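Local coordinates for protein alpha-Amylase (PDB 2B5D) that belongs to glycosyl hydrolase family 57, whose members are built on a barrel of parallel strands and surrounding helices, at residues A[11-16]-A[349-354]; A[28-33]-A[68-73]. All coordinates share one frame; numbering follows the deposited sequence.

Overall arrangement
Both contacts belong to the family 57 barrel and both are buried, at different distances from the middle of the chain. Contact 1 (11-16 with 349-354) has its centre about 4 Å from the chain's centre, where two loops leave neighbouring strands; its chemistry is mixed, with one alanine-to-alanine touch and a carboxylate beside the opposite backbone, with waters between. Contact 2 (28-33 with 68-73), about 15 Å out measured the same way, packs two helices through apolar surfaces, with the partly exposed K73 at its margin. The two centres are about 13 Å apart, and L13 joins them: its CD1 lies 3.6 Å from A33 CB. Along the chain, contact 2 is nested within the long loop closed by contact 1.

Contact 1: A[11-16]-A[349-354]; sequences AHLPYV and DAELFG
A11 and A350 mark the closest approach of the two backbones, CA to CA 5.0 Å. Strands 3-11 and 343-349 run parallel as neighbours in the sheet, and here their C-terminal ends give way to loops: 11-16 continues as irregular chain, while 349-354 folds at once into a type I turn from D349 to L352, with L352 N bonded to D349 O. The A350 methyl points at the other loop and rests on A11, its CB 3.8 Å from A11 CA. E351 has its CG in the crowded position between backbone N and carbonyl carbon (chi1 40°), and a second bend at chi2 (-100°) folds the carboxylate back beside the H12 backbone. OE1 stops 3.8 Å from H12 O, with L13 CD2 at the margin. Two waters lie between OE2 and the H12 backbone. One accepts a hydrogen bond from H12 N at 3.1 Å; the other lies 3.1 Å from H12 O, where it can donate one. Outside the two segments, the H12 ring stacks with H146. Glycoside hydrolase barrels carry their active sites at C-terminal strand ends, and a place near that site is consistent with the fold. Direct touching is shared between the alanines and E351; the waters are placed to bridge E351 and H12, though their distances to OE2 are too short to trust, so water-mediated linkage is only probable.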
loop_
_atom_site.group_PDB
_atom_site.type_symbol
_atom_site.label_atom_id
_atom_site.label_comp_id
_atom_site.label_asym_id
_atom_site.label_seq_id
_atom_site.Cartn_x
_atom_site.Cartn_y
_atom_site.Cartn_z
ATOM N N ALA A 11 8.135 3.780 32.468
ATOM C CA ALA A 11 7.472 4.915 31.796
ATOM C C ALA A 11 8.325 5.433 30.641
ATOM O O ALA A 11 9.348 6.136 30.815
ATOM C CB ALA A 11 7.152 6.057 32.791
ATOM N N HIS A 12 7.918 5.036 29.449
ATOM C CA HIS A 12 8.628 5.402 28.245
ATOM C C HIS A 12 7.674 5.737 27.102
ATOM O O HIS A 12 6.656 5.065 26.928
ATOM C CB HIS A 12 9.499 4.228 27.801
ATOM C CG HIS A 12 10.215 4.487 26.516
ATOM N ND1 HIS A 12 9.981 3.765 25.366
ATOM C CD2 HIS A 12 11.131 5.433 26.187
ATOM C CE1 HIS A 12 10.756 4.222 24.395
ATOM N NE2 HIS A 12 11.472 5.226 24.872
ATOM N N LEU A 13 8.006 6.766 26.332
ATOM C CA LEU A 13 7.474 6.967 24.988
ATOM C C LEU A 13 8.600 7.391 24.072
ATOM O O LEU A 13 9.534 8.082 24.529
ATOM C CB LEU A 13 6.330 7.994 24.978
ATOM C CG LEU A 13 5.026 7.501 25.652
ATOM C CD1 LEU A 13 4.029 8.625 25.938
ATOM C CD2 LEU A 13 4.407 6.388 24.789
ATOM N N PRO A 14 8.547 6.946 22.794
ATOM C CA PRO A 14 9.505 7.404 21.778
ATOM C C PRO A 14 9.465 8.948 21.621
ATOM O O PRO A 14 8.460 9.612 21.973
ATOM C CB PRO A 14 9.054 6.719 20.502
ATOM C CG PRO A 14 7.606 6.124 20.817
ATOM C CD PRO A 14 7.533 5.990 22.277
ATOM N N TYR A 15 10.580 9.539 21.204
ATOM C CA TYR A 15 10.579 10.986 20.948
ATOM C C TYR A 15 9.826 11.179 19.632
ATOM O O TYR A 15 10.254 10.719 18.576
ATOM C CB TYR A 15 12.013 11.534 20.832
ATOM C CG TYR A 15 12.114 13.031 20.672
ATOM C CD1 TYR A 15 12.415 13.588 19.431
ATOM C CD2 TYR A 15 11.930 13.898 21.757
ATOM C CE1 TYR A 15 12.514 14.945 19.265
ATOM C CE2 TYR A 15 12.039 15.295 21.591
ATOM C CZ TYR A 15 12.317 15.783 20.338
ATOM O OH TYR A 15 12.431 17.127 20.121
ATOM N N VAL A 16 8.684 11.835 19.736
ATOM C CA VAL A 16 7.831 12.159 18.614
ATOM C C VAL A 16 7.579 13.636 18.739
ATOM O O VAL A 16 6.815 14.107 19.610
ATOM C CB VAL A 16 6.509 11.382 18.651
ATOM C CG1 VAL A 16 5.483 12.059 17.724
ATOM C CG2 VAL A 16 6.745 9.905 18.234
ATOM N N ASP A 349 5.290 -2.278 32.436
ATOM C CA ASP A 349 4.991 -1.145 31.601
ATOM C C ASP A 349 4.019 -0.166 32.262
ATOM O O ASP A 349 2.933 -0.549 32.636
ATOM C CB ASP A 349 4.399 -1.672 30.322
ATOM C CG ASP A 349 5.000 -1.040 29.149
ATOM O OD1 ASP A 349 6.015 -1.588 28.631
ATOM O OD2 ASP A 349 4.465 0.038 28.781
ATOM N N ALA A 350 4.405 1.083 32.413
ATOM C CA ALA A 350 3.567 2.055 33.148
ATOM C C ALA A 350 2.134 2.248 32.617
ATOM O O ALA A 350 1.194 2.438 33.409
ATOM C CB ALA A 350 4.255 3.400 33.238
ATOM N N GLU A 351 1.988 2.216 31.288
ATOM C CA GLU A 351 0.723 2.517 30.608
ATOM C C GLU A 351 -0.303 1.417 30.793
ATOM O O GLU A 351 -1.508 1.646 30.567
ATOM C CB GLU A 351 0.919 2.755 29.104
ATOM C CG GLU A 351 1.923 1.806 28.406
ATOM C CD GLU A 351 3.295 2.495 28.211
ATOM O OE1 GLU A 351 3.759 2.612 27.036
ATOM O OE2 GLU A 351 3.887 2.946 29.237
ATOM N N LEU A 352 0.179 0.226 31.180
ATOM C CA LEU A 352 -0.691 -0.832 31.622
ATOM C C LEU A 352 -1.562 -0.322 32.783
ATOM O O LEU A 352 -2.669 -0.802 32.953
ATOM C CB LEU A 352 0.085 -2.103 32.017
ATOM C CG LEU A 352 0.919 -2.976 31.032
ATOM C CD1 LEU A 352 1.448 -4.271 31.701
ATOM C CD2 LEU A 352 0.238 -3.319 29.691
ATOM N N PHE A 353 -1.095 0.664 33.556
ATOM C CA PHE A 353 -1.878 1.138 34.708
ATOM C C PHE A 353 -2.509 2.482 34.417
ATOM O O PHE A 353 -1.849 3.529 34.443
ATOM C CB PHE A 353 -1.054 1.152 36.029
ATOM C CG PHE A 353 -0.560 -0.216 36.447
ATOM C CD1 PHE A 353 0.720 -0.659 36.077
ATOM C CD2 PHE A 353 -1.389 -1.090 37.152
ATOM C CE1 PHE A 353 1.174 -1.948 36.422
ATOM C CE2 PHE A 353 -0.946 -2.383 37.509
ATOM C CZ PHE A 353 0.343 -2.808 37.139
ATOM N N GLY A 354 -3.807 2.460 34.138
ATOM C CA GLY A 354 -4.533 3.696 33.863
ATOM C C GLY A 354 -4.839 3.880 32.386
ATOM O O GLY A 354 -5.837 4.517 32.040
HETATM O O HOH W 1 6.262 2.472 29.234
HETATM O O HOH W 2 4.647 5.318 29.294
#

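Contact 2: A[28-33]-A[68-73]; sequences RWLFEA and RDLQEK
L30 and L70 meet in the buried part of this helix pair, L30 CD1 lying 3.9 Å from L70 CG, the two side chains crossing at about a right angle. Beside them the F31 ring reaches across obliquely: CZ comes to 3.9 Å from K73 CB, and CE2 to the same distance from L70 O. With CG anti to the carbonyl carbon (chi1 -57°), the phenyl is carried over to the second helix although its CB does not point there. The axes of the two short segments are 11.2 Å apart and cross at -71°, so the touching is confined to a small patch. Helix 27-47 is the crossover between parallel strands 3-11 and 53-57, a beta-alpha-beta unit of the barrel, and helix 68-91 packs across its first turns. M64 and L61 of helix 59-66 lie against L70 and L30 respectively, and H77 meets the F31 ring. The looser side belongs to the partly exposed K73. Beyond its CB, K73 turns off along its own helix, where NZ makes a weak 3.4 Å hydrogen bond to D69 O. Away from helix 68-91, R28 and E32 form a salt bridge within helix 27-47, NH1 to OE1 2.9 Å.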
loop_
_atom_site.group_PDB
_atom_site.type_symbol
_atom_site.label_atom_id
_atom_site.label_comp_id
_atom_site.label_asym_id
_atom_site.label_seq_id
_atom_site.Cartn_x
_atom_site.Cartn_y
_atom_site.Cartn_z
ATOM N N ARG A 28 -0.734 12.459 20.157
ATOM C CA ARG A 28 -1.857 12.124 21.044
ATOM C C ARG A 28 -1.523 10.972 22.003
ATOM O O ARG A 28 -2.126 10.864 23.066
ATOM C CB ARG A 28 -3.083 11.718 20.228
ATOM C CG ARG A 28 -3.709 12.817 19.399
ATOM C CD ARG A 28 -5.018 12.332 18.746
ATOM N NE ARG A 28 -6.221 12.616 19.546
ATOM C CZ ARG A 28 -6.717 11.820 20.501
ATOM N NH1 ARG A 28 -6.119 10.667 20.804
ATOM N NH2 ARG A 28 -7.822 12.173 21.160
ATOM N N TRP A 29 -0.596 10.097 21.603
ATOM C CA TRP A 29 -0.113 9.045 22.486
ATOM C C TRP A 29 0.382 9.685 23.792
ATOM O O TRP A 29 -0.067 9.332 24.879
ATOM C CB TRP A 29 1.026 8.240 21.851
ATOM C CG TRP A 29 0.794 7.596 20.485
ATOM C CD1 TRP A 29 1.771 7.301 19.564
ATOM C CD2 TRP A 29 -0.455 7.155 19.892
ATOM N NE1 TRP A 29 1.218 6.715 18.445
ATOM C CE2 TRP A 29 -0.141 6.609 18.613
ATOM C CE3 TRP A 29 -1.807 7.166 20.312
ATOM C CZ2 TRP A 29 -1.133 6.076 17.739
ATOM C CZ3 TRP A 29 -2.806 6.634 19.434
ATOM C CH2 TRP A 29 -2.448 6.096 18.166
ATOM N N LEU A 30 1.279 10.653 23.656
ATOM C CA LEU A 30 1.763 11.441 24.777
ATOM C C LEU A 30 0.646 12.031 25.649
ATOM O O LEU A 30 0.681 11.937 26.881
ATOM C CB LEU A 30 2.650 12.574 24.259
ATOM C CG LEU A 30 3.886 13.076 25.015
ATOM C CD1 LEU A 30 3.894 14.573 24.960
ATOM C CD2 LEU A 30 4.027 12.573 26.455
ATOM N N PHE A 31 -0.344 12.641 25.012
ATOM C CA PHE A 31 -1.436 13.260 25.750
ATOM C C PHE A 31 -2.310 12.276 26.529
ATOM O O PHE A 31 -2.691 12.547 27.670
ATOM C CB PHE A 31 -2.278 14.132 24.818
ATOM C CG PHE A 31 -1.493 15.199 24.111
ATOM C CD1 PHE A 31 -1.893 15.648 22.850
ATOM C CD2 PHE A 31 -0.347 15.756 24.699
ATOM C CE1 PHE A 31 -1.158 16.655 22.176
ATOM C CE2 PHE A 31 0.386 16.751 24.050
ATOM C CZ PHE A 31 -0.015 17.205 22.787
ATOM N N GLU A 32 -2.627 11.149 25.913
ATOM C CA GLU A 32 -3.316 10.065 26.606
ATOM C C GLU A 32 -2.476 9.498 27.764
ATOM O O GLU A 32 -2.997 9.304 28.864
ATOM C CB GLU A 32 -3.676 8.948 25.623
ATOM C CG GLU A 32 -4.726 9.307 24.552
ATOM C CD GLU A 32 -4.715 8.345 23.336
ATOM O OE1 GLU A 32 -5.686 8.376 22.538
ATOM O OE2 GLU A 32 -3.745 7.557 23.180
ATOM N N ALA A 33 -1.175 9.250 27.526
ATOM C CA ALA A 33 -0.264 8.815 28.617
ATOM C C ALA A 33 -0.233 9.787 29.792
ATOM O O ALA A 33 -0.299 9.363 30.932
ATOM C CB ALA A 33 1.107 8.546 28.107
ATOM N N ARG A 68 8.216 22.973 26.413
ATOM C CA ARG A 68 7.070 23.853 26.726
ATOM C C ARG A 68 6.133 24.216 25.558
ATOM O O ARG A 68 5.147 24.913 25.753
ATOM C CB ARG A 68 7.437 25.063 27.609
ATOM C CG ARG A 68 8.453 26.048 27.067
ATOM C CD ARG A 68 8.279 27.431 27.756
ATOM N NE ARG A 68 7.556 27.340 29.043
ATOM C CZ ARG A 68 8.107 27.034 30.226
ATOM N NH1 ARG A 68 9.417 26.779 30.319
ATOM N NH2 ARG A 68 7.341 26.974 31.317
ATOM N N ASP A 69 6.418 23.690 24.373
ATOM C CA ASP A 69 5.452 23.701 23.275
ATOM C C ASP A 69 4.464 22.527 23.356
ATOM O O ASP A 69 3.284 22.684 23.009
ATOM C CB ASP A 69 6.171 23.750 21.931
ATOM C CG ASP A 69 7.262 24.821 21.907
ATOM O OD1 ASP A 69 7.063 25.864 21.235
ATOM O OD2 ASP A 69 8.303 24.635 22.600
ATOM N N LEU A 70 4.937 21.367 23.826
ATOM C CA LEU A 70 4.063 20.221 24.103
ATOM C C LEU A 70 3.130 20.502 25.281
ATOM O O LEU A 70 1.960 20.125 25.261
ATOM C CB LEU A 70 4.873 18.936 24.329
ATOM C CG LEU A 70 5.110 17.882 23.222
ATOM C CD1 LEU A 70 4.580 18.230 21.811
ATOM C CD2 LEU A 70 6.596 17.458 23.145
ATOM N N GLN A 71 3.634 21.191 26.295
ATOM C CA GLN A 71 2.808 21.550 27.439
ATOM C C GLN A 71 1.640 22.468 27.032
ATOM O O GLN A 71 0.506 22.299 27.509
ATOM C CB GLN A 71 3.664 22.214 28.521
ATOM C CG GLN A 71 4.948 21.466 28.854
ATOM C CD GLN A 71 5.846 22.216 29.831
ATOM O OE1 GLN A 71 6.794 21.644 30.380
ATOM N NE2 GLN A 71 5.551 23.495 30.057
ATOM N N GLU A 72 1.935 23.435 26.153
ATOM C CA GLU A 72 0.928 24.334 25.565
ATOM C C GLU A 72 -0.113 23.572 24.735
ATOM O O GLU A 72 -1.316 23.751 24.939
ATOM C CB GLU A 72 1.605 25.442 24.745
ATOM C CG GLU A 72 2.155 26.568 25.629
ATOM C CD GLU A 72 3.081 27.563 24.914
ATOM O OE1 GLU A 72 3.665 28.404 25.639
ATOM O OE2 GLU A 72 3.230 27.519 23.662
ATOM N N LYS A 73 0.354 22.710 23.834
ATOM C CA LYS A 73 -0.527 21.800 23.087
ATOM C C LYS A 73 -1.361 20.866 23.981
ATOM O O LYS A 73 -2.521 20.589 23.670
ATOM C CB LYS A 73 0.263 21.001 22.044
ATOM C CG LYS A 73 0.637 21.812 20.824
ATOM C CD LYS A 73 2.001 21.405 20.223
ATOM C CE LYS A 73 2.643 22.544 19.365
ATOM N NZ LYS A 73 2.473 23.940 19.919
#